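Local coordinates for unsaturated glucuronyl hydrolase (Streptococcus agalactiae, PDB 2ZZR), which hydrolyses unsaturated disaccharides from hyaluronan, chondroitin and heparin, releasing the unsaturated uronic acid at their end, at residues A[102-107]-A[117-122]; A[122-127]-A[137-142]; A[126-131]-A[182-187]. One frame throughout, in Å; residues are numbered along the deposited sequence.

In the fold
All three contacts use helix 115-130 and lie on the same side of the chain's centre, in the alpha barrel. Contacts 1 and 2 are buried. Contact 1 joins that helix to the end of helix 87-105, and contact 2 joins it to helix 133-147. Contact 3 is only partly buried and joins the helix's last turns to helix 180-189. The chemistry follows the place. Contact 1 packs an arginine and an isoleucine against a leucine and a tyrosine. Contact 2 is made of small side chains between close helices. Contact 3 is aromatic inside and water-bridged outside. N105 and K141 tie contacts 1 and 2 together, while F184 of contact 3 packs on T124 and T139 of contact 2.

Contact 1 (A[102-107]-A[117-122]); sequences NRINNR and FLYTPS
I104 and Y119 mark the nearest backbone approach between the last turn of helix 87-105 and helix 115-130, with 9.6 Å from I104 CA to Y119 CA. The two helices follow one another in the alpha barrel of glycosyl hydrolase family 88. The gap is bridged by the long side chains of R103 and Y119. Y119 reaches across, its CG anti to the carbonyl carbon (chi1 -75°), and ends against the helix backbone. Y119 OH lies 3.4 Å from I104 CB and 3.5 Å from R103 CB. Y119 OH is also 3.2 Å from I104 N, but the angle there is too poor for a hydrogen bond. The hydroxyl is bonded instead to F100 O, one turn back in helix 87-105. I104 CB packs obliquely on the ring, 4.0 Å from Y119 CZ.

R103 runs as an extended chain from CG to NE toward L118, with CG anti to the backbone N (chi1 -172°). Its side chain crosses that of L118 at about a right angle. Many bonds outside this contact hold the guanidinium: NE to I108 O, NH2 to A109 O and E67 O, and NH1 to N65 OD1. These bonds fix its rotation and position and satisfy its buried nitrogens. The L118 side chain is about 5 Å from that of D114, the probable nucleophile, so this packing probably borders the active site. One face of the R103 guanidinium receives L118 CD1, 3.4 Å above the plane and toward the rim, while L118 CD2 approaches R103 NH1 to 3.5 Å.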
loop_
_atom_site.group_PDB
_atom_site.type_symbol
_atom_site.label_atom_id
_atom_site.label_comp_id
_atom_site.label_asym_id
_atom_site.label_seq_id
_atom_site.Cartn_x
_atom_site.Cartn_y
_atom_site.Cartn_z
ATOM N N ASN A 102 9.476 18.647 10.303
ATOM C CA ASN A 102 10.695 19.318 9.841
ATOM C C ASN A 102 10.910 19.141 8.335
ATOM O O ASN A 102 11.266 20.090 7.625
ATOM C CB ASN A 102 11.920 18.808 10.598
ATOM C CG ASN A 102 13.213 19.445 10.105
ATOM O OD1 ASN A 102 13.936 18.866 9.293
ATOM N ND2 ASN A 102 13.487 20.655 10.571
ATOM N N ARG A 103 10.685 17.917 7.862
ATOM C CA ARG A 103 10.886 17.570 6.457
ATOM C C ARG A 103 9.996 18.382 5.508
ATOM O O ARG A 103 10.459 18.843 4.457
ATOM C CB ARG A 103 10.691 16.064 6.247
ATOM C CG ARG A 103 11.068 15.592 4.850
ATOM C CD ARG A 103 11.008 14.087 4.730
ATOM N NE ARG A 103 11.258 13.661 3.353
ATOM C CZ ARG A 103 11.255 12.398 2.939
ATOM N NH1 ARG A 103 11.031 11.399 3.794
ATOM N NH2 ARG A 103 11.485 12.129 1.660
ATOM N N ILE A 104 8.726 18.563 5.871
ATOM C CA ILE A 104 7.822 19.354 5.029
ATOM C C ILE A 104 8.070 20.866 5.168
ATOM O O ILE A 104 8.049 21.595 4.173
ATOM C CB ILE A 104 6.310 18.949 5.190
ATOM C CG1 ILE A 104 5.415 19.739 4.227
ATOM C CG2 ILE A 104 5.821 19.102 6.631
ATOM C CD1 ILE A 104 5.630 19.419 2.761
ATOM N N ASN A 105 8.332 21.319 6.393
ATOM C CA ASN A 105 8.649 22.726 6.639
ATOM C C ASN A 105 9.809 23.195 5.771
ATOM O O ASN A 105 9.783 24.302 5.225
ATOM C CB ASN A 105 8.954 22.962 8.121
ATOM C CG ASN A 105 7.699 23.147 8.952
ATOM O OD1 ASN A 105 6.608 23.351 8.413
ATOM N ND2 ASN A 105 7.847 23.098 10.274
ATOM N N ASN A 106 10.802 22.325 5.626
ATOM C CA ASN A 106 12.005 22.618 4.859
ATOM C C ASN A 106 12.011 22.031 3.452
ATOM O O ASN A 106 13.017 22.125 2.743
ATOM C CB ASN A 106 13.226 22.150 5.643
ATOM C CG ASN A 106 13.492 23.013 6.848
ATOM O OD1 ASN A 106 13.807 24.197 6.714
ATOM N ND2 ASN A 106 13.351 22.439 8.037
ATOM N N ARG A 107 10.889 21.427 3.056
ATOM C CA ARG A 107 10.711 20.879 1.703
ATOM C C ARG A 107 11.890 19.994 1.266
ATOM O O ARG A 107 12.430 20.138 0.160
ATOM C CB ARG A 107 10.446 22.007 0.697
ATOM C CG ARG A 107 9.176 22.821 0.986
ATOM C CD ARG A 107 9.034 24.026 0.057
ATOM N NE ARG A 107 8.915 23.640 -1.351
ATOM C CZ ARG A 107 7.768 23.362 -1.969
ATOM N NH1 ARG A 107 6.613 23.423 -1.311
ATOM N NH2 ARG A 107 7.776 23.022 -3.255
ATOM N N PHE A 117 2.224 8.008 1.338
ATOM C CA PHE A 117 3.018 6.938 1.952
ATOM C C PHE A 117 3.842 7.465 3.126
ATOM O O PHE A 117 3.995 6.784 4.143
ATOM C CB PHE A 117 3.978 6.299 0.943
ATOM C CG PHE A 117 3.325 5.337 -0.023
ATOM C CD1 PHE A 117 3.756 5.279 -1.345
ATOM C CD2 PHE A 117 2.318 4.468 0.387
ATOM C CE1 PHE A 117 3.178 4.384 -2.248
ATOM C CE2 PHE A 117 1.736 3.567 -0.510
ATOM C CZ PHE A 117 2.172 3.524 -1.825
ATOM N N LEU A 118 4.381 8.671 2.970
ATOM C CA LEU A 118 5.236 9.266 3.989
ATOM C C LEU A 118 4.459 9.785 5.191
ATOM O O LEU A 118 4.823 9.499 6.336
ATOM C CB LEU A 118 6.088 10.388 3.384
ATOM C CG LEU A 118 7.293 9.911 2.566
ATOM C CD1 LEU A 118 7.908 11.062 1.795
ATOM C CD2 LEU A 118 8.344 9.222 3.447
ATOM N N TYR A 119 3.391 10.534 4.928
ATOM C CA TYR A 119 2.708 11.295 5.979
ATOM C C TYR A 119 1.483 10.624 6.581
ATOM O O TYR A 119 1.131 10.901 7.723
ATOM C CB TYR A 119 2.410 12.722 5.511
ATOM C CG TYR A 119 3.682 13.544 5.509
ATOM C CD1 TYR A 119 4.008 14.359 6.594
ATOM C CD2 TYR A 119 4.594 13.452 4.454
ATOM C CE1 TYR A 119 5.192 15.083 6.612
ATOM C CE2 TYR A 119 5.786 14.171 4.468
ATOM C CZ TYR A 119 6.079 14.982 5.547
ATOM O OH TYR A 119 7.261 15.690 5.577
ATOM N N THR A 120 0.839 9.742 5.821
ATOM C CA THR A 120 -0.369 9.068 6.323
ATOM C C THR A 120 -0.116 8.099 7.504
ATOM O O THR A 120 -0.777 8.229 8.545
ATOM C CB THR A 120 -1.166 8.382 5.188
ATOM O OG1 THR A 120 -1.559 9.374 4.225
ATOM C CG2 THR A 120 -2.411 7.683 5.758
ATOM N N PRO A 121 0.822 7.135 7.356
ATOM C CA PRO A 121 1.073 6.182 8.444
ATOM C C PRO A 121 1.880 6.768 9.605
ATOM O O PRO A 121 2.036 6.107 10.628
ATOM C CB PRO A 121 1.873 5.062 7.767
ATOM C CG PRO A 121 1.804 5.347 6.284
ATOM C CD PRO A 121 1.655 6.820 6.182
ATOM N N SER A 122 2.379 7.990 9.438
ATOM C CA SER A 122 3.186 8.640 10.468
ATOM C C SER A 122 2.394 9.741 11.173
ATOM O O SER A 122 2.069 9.629 12.365
ATOM C CB SER A 122 4.465 9.205 9.845
ATOM O OG SER A 122 4.150 10.183 8.865
#

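Contact 2 (A[122-127]-A[137-142]); sequences SCTAEY and EATIKA
C123 and T124 meet A138 and T139 through apolar and hydroxyl contacts. The apolar part is small: C123 SG rests on A138 CB at 3.7 Å. SG stands anti to the carbonyl carbon (chi1 -61°), and this directs the sulfur to the neighbouring helix.

The axes of segments 122-127 and 137-142 approach to 8.6 Å and run at 136° to each other. This is a roughly antiparallel helical hairpin, the unit from which the six-hairpin barrel of this family is built. T124 CA and T139 CA are 6.0 Å apart, and the side chains that touch across the gap, C123, T124, A138 and T139, are all short.

The polar part is a pair of threonine hydroxyls. The two side chains cross at about a right angle, with T124 OG1 3.1 Å from T139 OG1. A hydrogen bond between them is possible but not settled. T139 OG1 is hydrogen-bonded to A135 O, one turn back in its own helix. C123 CB touches T139 OG1 at 3.5 Å. The approach is tight, since T139 CG2 also comes within 3.1 Å of T124 OG1. F184 of helix 180-189 packs against both threonines.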
loop_
_atom_site.group_PDB
_atom_site.type_symbol
_atom_site.label_atom_id
_atom_site.label_comp_id
_atom_site.label_asym_id
_atom_site.label_seq_id
_atom_site.Cartn_x
_atom_site.Cartn_y
_atom_site.Cartn_z
ATOM N N SER A 122 2.379 7.990 9.438
ATOM C CA SER A 122 3.186 8.640 10.468
ATOM C C SER A 122 2.394 9.741 11.173
ATOM O O SER A 122 2.069 9.629 12.365
ATOM C CB SER A 122 4.465 9.205 9.845
ATOM O OG SER A 122 4.150 10.183 8.865
ATOM N N CYS A 123 2.068 10.791 10.429
ATOM C CA CYS A 123 1.433 11.976 10.987
ATOM C C CYS A 123 -0.078 11.831 11.076
ATOM O O CYS A 123 -0.661 12.057 12.132
ATOM C CB CYS A 123 1.815 13.208 10.175
ATOM S SG CYS A 123 3.602 13.487 10.188
ATOM N N THR A 124 -0.723 11.436 9.982
ATOM C CA THR A 124 -2.179 11.277 10.042
ATOM C C THR A 124 -2.535 10.190 11.059
ATOM O O THR A 124 -3.514 10.321 11.797
ATOM C CB THR A 124 -2.802 10.991 8.665
ATOM O OG1 THR A 124 -2.242 11.897 7.710
ATOM C CG2 THR A 124 -4.307 11.203 8.708
ATOM N N ALA A 125 -1.715 9.142 11.110
ATOM C CA ALA A 125 -1.854 8.080 12.108
ATOM C C ALA A 125 -1.941 8.643 13.523
ATOM O O ALA A 125 -2.880 8.317 14.262
ATOM C CB ALA A 125 -0.713 7.099 12.012
ATOM N N GLU A 126 -0.977 9.484 13.905
ATOM C CA GLU A 126 -1.025 10.052 15.252
ATOM C C GLU A 126 -2.275 10.890 15.461
ATOM O O GLU A 126 -2.902 10.810 16.521
ATOM C CB GLU A 126 0.217 10.857 15.630
ATOM C CG GLU A 126 0.130 11.252 17.117
ATOM C CD GLU A 126 1.380 11.865 17.696
ATOM O OE1 GLU A 126 1.541 11.766 18.934
ATOM O OE2 GLU A 126 2.181 12.452 16.940
ATOM N N TYR A 127 -2.645 11.683 14.455
ATOM C CA TYR A 127 -3.854 12.490 14.549
ATOM C C TYR A 127 -5.098 11.642 14.840
ATOM O O TYR A 127 -5.917 12.022 15.677
ATOM C CB TYR A 127 -4.070 13.363 13.311
ATOM C CG TYR A 127 -5.256 14.290 13.476
ATOM C CD1 TYR A 127 -6.450 14.054 12.793
ATOM C CD2 TYR A 127 -5.197 15.380 14.350
ATOM C CE1 TYR A 127 -7.549 14.899 12.952
ATOM C CE2 TYR A 127 -6.294 16.229 14.521
ATOM C CZ TYR A 127 -7.462 15.979 13.822
ATOM O OH TYR A 127 -8.549 16.803 13.984
ATOM N N GLU A 137 -0.819 19.411 11.481
ATOM C CA GLU A 137 -0.123 20.459 10.742
ATOM C C GLU A 137 0.741 19.865 9.627
ATOM O O GLU A 137 0.682 20.315 8.483
ATOM C CB GLU A 137 0.743 21.281 11.699
ATOM C CG GLU A 137 1.492 22.430 11.042
ATOM C CD GLU A 137 2.474 23.104 11.986
ATOM O OE1 GLU A 137 3.340 23.853 11.492
ATOM O OE2 GLU A 137 2.391 22.877 13.214
ATOM N N ALA A 138 1.528 18.851 9.971
ATOM C CA ALA A 138 2.397 18.180 9.001
ATOM C C ALA A 138 1.578 17.540 7.883
ATOM O O ALA A 138 1.958 17.604 6.712
ATOM C CB ALA A 138 3.263 17.139 9.689
ATOM N N THR A 139 0.452 16.931 8.252
ATOM C CA THR A 139 -0.436 16.287 7.275
ATOM C C THR A 139 -0.984 17.286 6.246
ATOM O O THR A 139 -0.925 17.035 5.035
ATOM C CB THR A 139 -1.606 15.541 7.975
ATOM O OG1 THR A 139 -1.090 14.500 8.814
ATOM C CG2 THR A 139 -2.532 14.926 6.945
ATOM N N ILE A 140 -1.515 18.415 6.721
ATOM C CA ILE A 140 -2.077 19.420 5.819
ATOM C C ILE A 140 -0.997 20.003 4.906
ATOM O O ILE A 140 -1.209 20.139 3.701
ATOM C CB ILE A 140 -2.849 20.536 6.575
ATOM C CG1 ILE A 140 -3.991 19.928 7.404
ATOM C CG2 ILE A 140 -3.384 21.593 5.597
ATOM C CD1 ILE A 140 -4.987 19.083 6.606
ATOM N N LYS A 141 0.164 20.310 5.479
ATOM C CA LYS A 141 1.289 20.817 4.688
ATOM C C LYS A 141 1.726 19.798 3.628
ATOM O O LYS A 141 2.003 20.171 2.487
ATOM C CB LYS A 141 2.455 21.226 5.596
ATOM C CG LYS A 141 2.197 22.525 6.358
ATOM C CD LYS A 141 3.291 22.794 7.377
ATOM C CE LYS A 141 3.103 24.166 8.025
ATOM N NZ LYS A 141 4.229 24.491 8.934
ATOM N N ALA A 142 1.752 18.517 4.005
ATOM C CA ALA A 142 2.036 17.423 3.064
ATOM C C ALA A 142 0.998 17.329 1.945
ATOM O O ALA A 142 1.355 17.104 0.789
ATOM C CB ALA A 142 2.146 16.091 3.803
#

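Contact 3 (A[126-131]-A[182-187]); sequences EYRING and LFFAYE
F184 is the first residue of segment 182-187 to meet segment 126-131, and it supplies most of the direct contact. Its CG is anti to the backbone N (chi1 175°), and the ring extends toward the last turns of helix 115-130. The two helices belong to the alpha barrel but are not neighbours in sequence. Their backbones stay well apart, with R128 CA 10.8 Å from F184 CA.

The edge of the F184 ring meets two side chains. F184 CZ lies 3.6 Å from Y127 CD1. The two rings meet obliquely, their planes at 78°. R128 NH2 comes to the same rim, 3.5 Å from F184 CE1 and near the ring plane. A bend at chi2 (-71°) brings the R128 guanidinium to this rim, its plane steeply turned against the ring. W397 O at the C-terminus accepts a hydrogen bond from R128 NH1.

Three residues on, nearly one helical turn, E187 joins through water. Water 1 accepts from R128 NH1 at 2.8 Å, and water 2 accepts from R128 NH2 at 3.1 Å. Each donates to E187 OE1, at 2.7 Å. Both waters lie in the plane of the guanidinium, at its edge. E187 OE2 forms a salt bridge with K261. The opposite charges of R128 and E187 are therefore linked through water and not by direct contact, which probably makes their attraction weaker than that of a direct salt bridge.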
loop_
_atom_site.group_PDB
_atom_site.type_symbol
_atom_site.label_atom_id
_atom_site.label_comp_id
_atom_site.label_asym_id
_atom_site.label_seq_id
_atom_site.Cartn_x
_atom_site.Cartn_y
_atom_site.Cartn_z
ATOM N N GLU A 126 -0.977 9.484 13.905
ATOM C CA GLU A 126 -1.025 10.052 15.252
ATOM C C GLU A 126 -2.275 10.890 15.461
ATOM O O GLU A 126 -2.902 10.810 16.521
ATOM C CB GLU A 126 0.217 10.857 15.630
ATOM C CG GLU A 126 0.130 11.252 17.117
ATOM C CD GLU A 126 1.380 11.865 17.696
ATOM O OE1 GLU A 126 1.541 11.766 18.934
ATOM O OE2 GLU A 126 2.181 12.452 16.940
ATOM N N TYR A 127 -2.645 11.683 14.455
ATOM C CA TYR A 127 -3.854 12.490 14.549
ATOM C C TYR A 127 -5.098 11.642 14.840
ATOM O O TYR A 127 -5.917 12.022 15.677
ATOM C CB TYR A 127 -4.070 13.363 13.311
ATOM C CG TYR A 127 -5.256 14.290 13.476
ATOM C CD1 TYR A 127 -6.450 14.054 12.793
ATOM C CD2 TYR A 127 -5.197 15.380 14.350
ATOM C CE1 TYR A 127 -7.549 14.899 12.952
ATOM C CE2 TYR A 127 -6.294 16.229 14.521
ATOM C CZ TYR A 127 -7.462 15.979 13.822
ATOM O OH TYR A 127 -8.549 16.803 13.984
ATOM N N ARG A 128 -5.232 10.504 14.154
ATOM C CA ARG A 128 -6.322 9.554 14.423
ATOM C C ARG A 128 -6.310 9.098 15.875
ATOM O O ARG A 128 -7.363 8.993 16.517
ATOM C CB ARG A 128 -6.196 8.299 13.556
ATOM C CG ARG A 128 -6.199 8.535 12.072
ATOM C CD ARG A 128 -7.551 8.952 11.571
ATOM N NE ARG A 128 -7.625 8.774 10.124
ATOM C CZ ARG A 128 -8.359 9.517 9.307
ATOM N NH1 ARG A 128 -8.355 9.252 8.010
ATOM N NH2 ARG A 128 -9.107 10.509 9.777
ATOM N N ILE A 129 -5.110 8.815 16.370
ATOM C CA ILE A 129 -4.928 8.159 17.658
ATOM C C ILE A 129 -5.151 9.117 18.833
ATOM O O ILE A 129 -5.871 8.782 19.785
ATOM C CB ILE A 129 -3.550 7.452 17.736
ATOM C CG1 ILE A 129 -3.519 6.263 16.764
ATOM C CG2 ILE A 129 -3.250 6.979 19.166
ATOM C CD1 ILE A 129 -2.128 5.705 16.470
ATOM N N ASN A 130 -4.556 10.305 18.760
ATOM C CA ASN A 130 -4.645 11.258 19.873
ATOM C C ASN A 130 -4.892 12.727 19.501
ATOM O O ASN A 130 -4.867 13.603 20.368
ATOM C CB ASN A 130 -3.423 11.108 20.804
ATOM C CG ASN A 130 -2.093 11.388 20.100
ATOM O OD1 ASN A 130 -1.102 10.695 20.330
ATOM N ND2 ASN A 130 -2.070 12.400 19.257
ATOM N N GLY A 131 -5.125 13.002 18.220
ATOM C CA GLY A 131 -5.433 14.358 17.768
ATOM C C GLY A 131 -4.292 15.365 17.823
ATOM O O GLY A 131 -4.535 16.573 17.799
ATOM N N LEU A 182 -5.273 13.405 0.391
ATOM C CA LEU A 182 -6.093 14.501 -0.126
ATOM C C LEU A 182 -7.543 14.429 0.349
ATOM O O LEU A 182 -8.142 15.462 0.655
ATOM C CB LEU A 182 -6.018 14.574 -1.650
ATOM C CG LEU A 182 -4.602 14.742 -2.203
ATOM C CD1 LEU A 182 -4.652 14.825 -3.717
ATOM C CD2 LEU A 182 -3.909 15.977 -1.612
ATOM N N PHE A 183 -8.103 13.219 0.423
ATOM C CA PHE A 183 -9.445 13.045 0.989
ATOM C C PHE A 183 -9.473 13.472 2.460
ATOM O O PHE A 183 -10.459 14.058 2.910
ATOM C CB PHE A 183 -9.944 11.605 0.851
ATOM C CG PHE A 183 -10.373 11.227 -0.556
ATOM C CD1 PHE A 183 -9.809 10.124 -1.190
ATOM C CD2 PHE A 183 -11.356 11.957 -1.229
ATOM C CE1 PHE A 183 -10.208 9.751 -2.479
ATOM C CE2 PHE A 183 -11.761 11.597 -2.520
ATOM C CZ PHE A 183 -11.184 10.490 -3.146
ATOM N N PHE A 184 -8.397 13.182 3.193
ATOM C CA PHE A 184 -8.275 13.616 4.591
ATOM C C PHE A 184 -8.240 15.144 4.682
ATOM O O PHE A 184 -8.964 15.745 5.486
ATOM C CB PHE A 184 -7.033 13.010 5.258
ATOM C CG PHE A 184 -6.788 13.524 6.656
ATOM C CD1 PHE A 184 -7.447 12.954 7.740
ATOM C CD2 PHE A 184 -5.916 14.586 6.881
ATOM C CE1 PHE A 184 -7.238 13.433 9.039
ATOM C CE2 PHE A 184 -5.699 15.072 8.175
ATOM C CZ PHE A 184 -6.353 14.487 9.254
ATOM N N ALA A 185 -7.403 15.769 3.855
ATOM C CA ALA A 185 -7.304 17.232 3.837
ATOM C C ALA A 185 -8.647 17.878 3.516
ATOM O O ALA A 185 -9.004 18.898 4.111
ATOM C CB ALA A 185 -6.232 17.692 2.860
ATOM N N TYR A 186 -9.402 17.273 2.601
ATOM C CA TYR A 186 -10.749 17.747 2.295
ATOM C C TYR A 186 -11.645 17.706 3.535
ATOM O O TYR A 186 -12.344 18.680 3.837
ATOM C CB TYR A 186 -11.390 16.935 1.165
ATOM C CG TYR A 186 -12.883 17.156 1.080
ATOM C CD1 TYR A 186 -13.404 18.380 0.649
ATOM C CD2 TYR A 186 -13.773 16.154 1.460
ATOM C CE1 TYR A 186 -14.778 18.592 0.588
ATOM C CE2 TYR A 186 -15.144 16.356 1.406
ATOM C CZ TYR A 186 -15.639 17.572 0.968
ATOM O OH TYR A 186 -16.999 17.761 0.909
ATOM N N GLU A 187 -11.627 16.576 4.239
ATOM C CA GLU A 187 -12.478 16.385 5.418
ATOM C C GLU A 187 -12.142 17.372 6.537
ATOM O O GLU A 187 -13.038 17.852 7.237
ATOM C CB GLU A 187 -12.382 14.945 5.921
ATOM C CG GLU A 187 -13.034 13.942 4.971
ATOM C CD GLU A 187 -12.760 12.495 5.335
ATOM O OE1 GLU A 187 -11.930 12.238 6.232
ATOM O OE2 GLU A 187 -13.385 11.609 4.716
HETATM O O HOH W 1 -9.890 10.490 6.033
HETATM O O HOH W 2 -10.799 12.825 8.605
#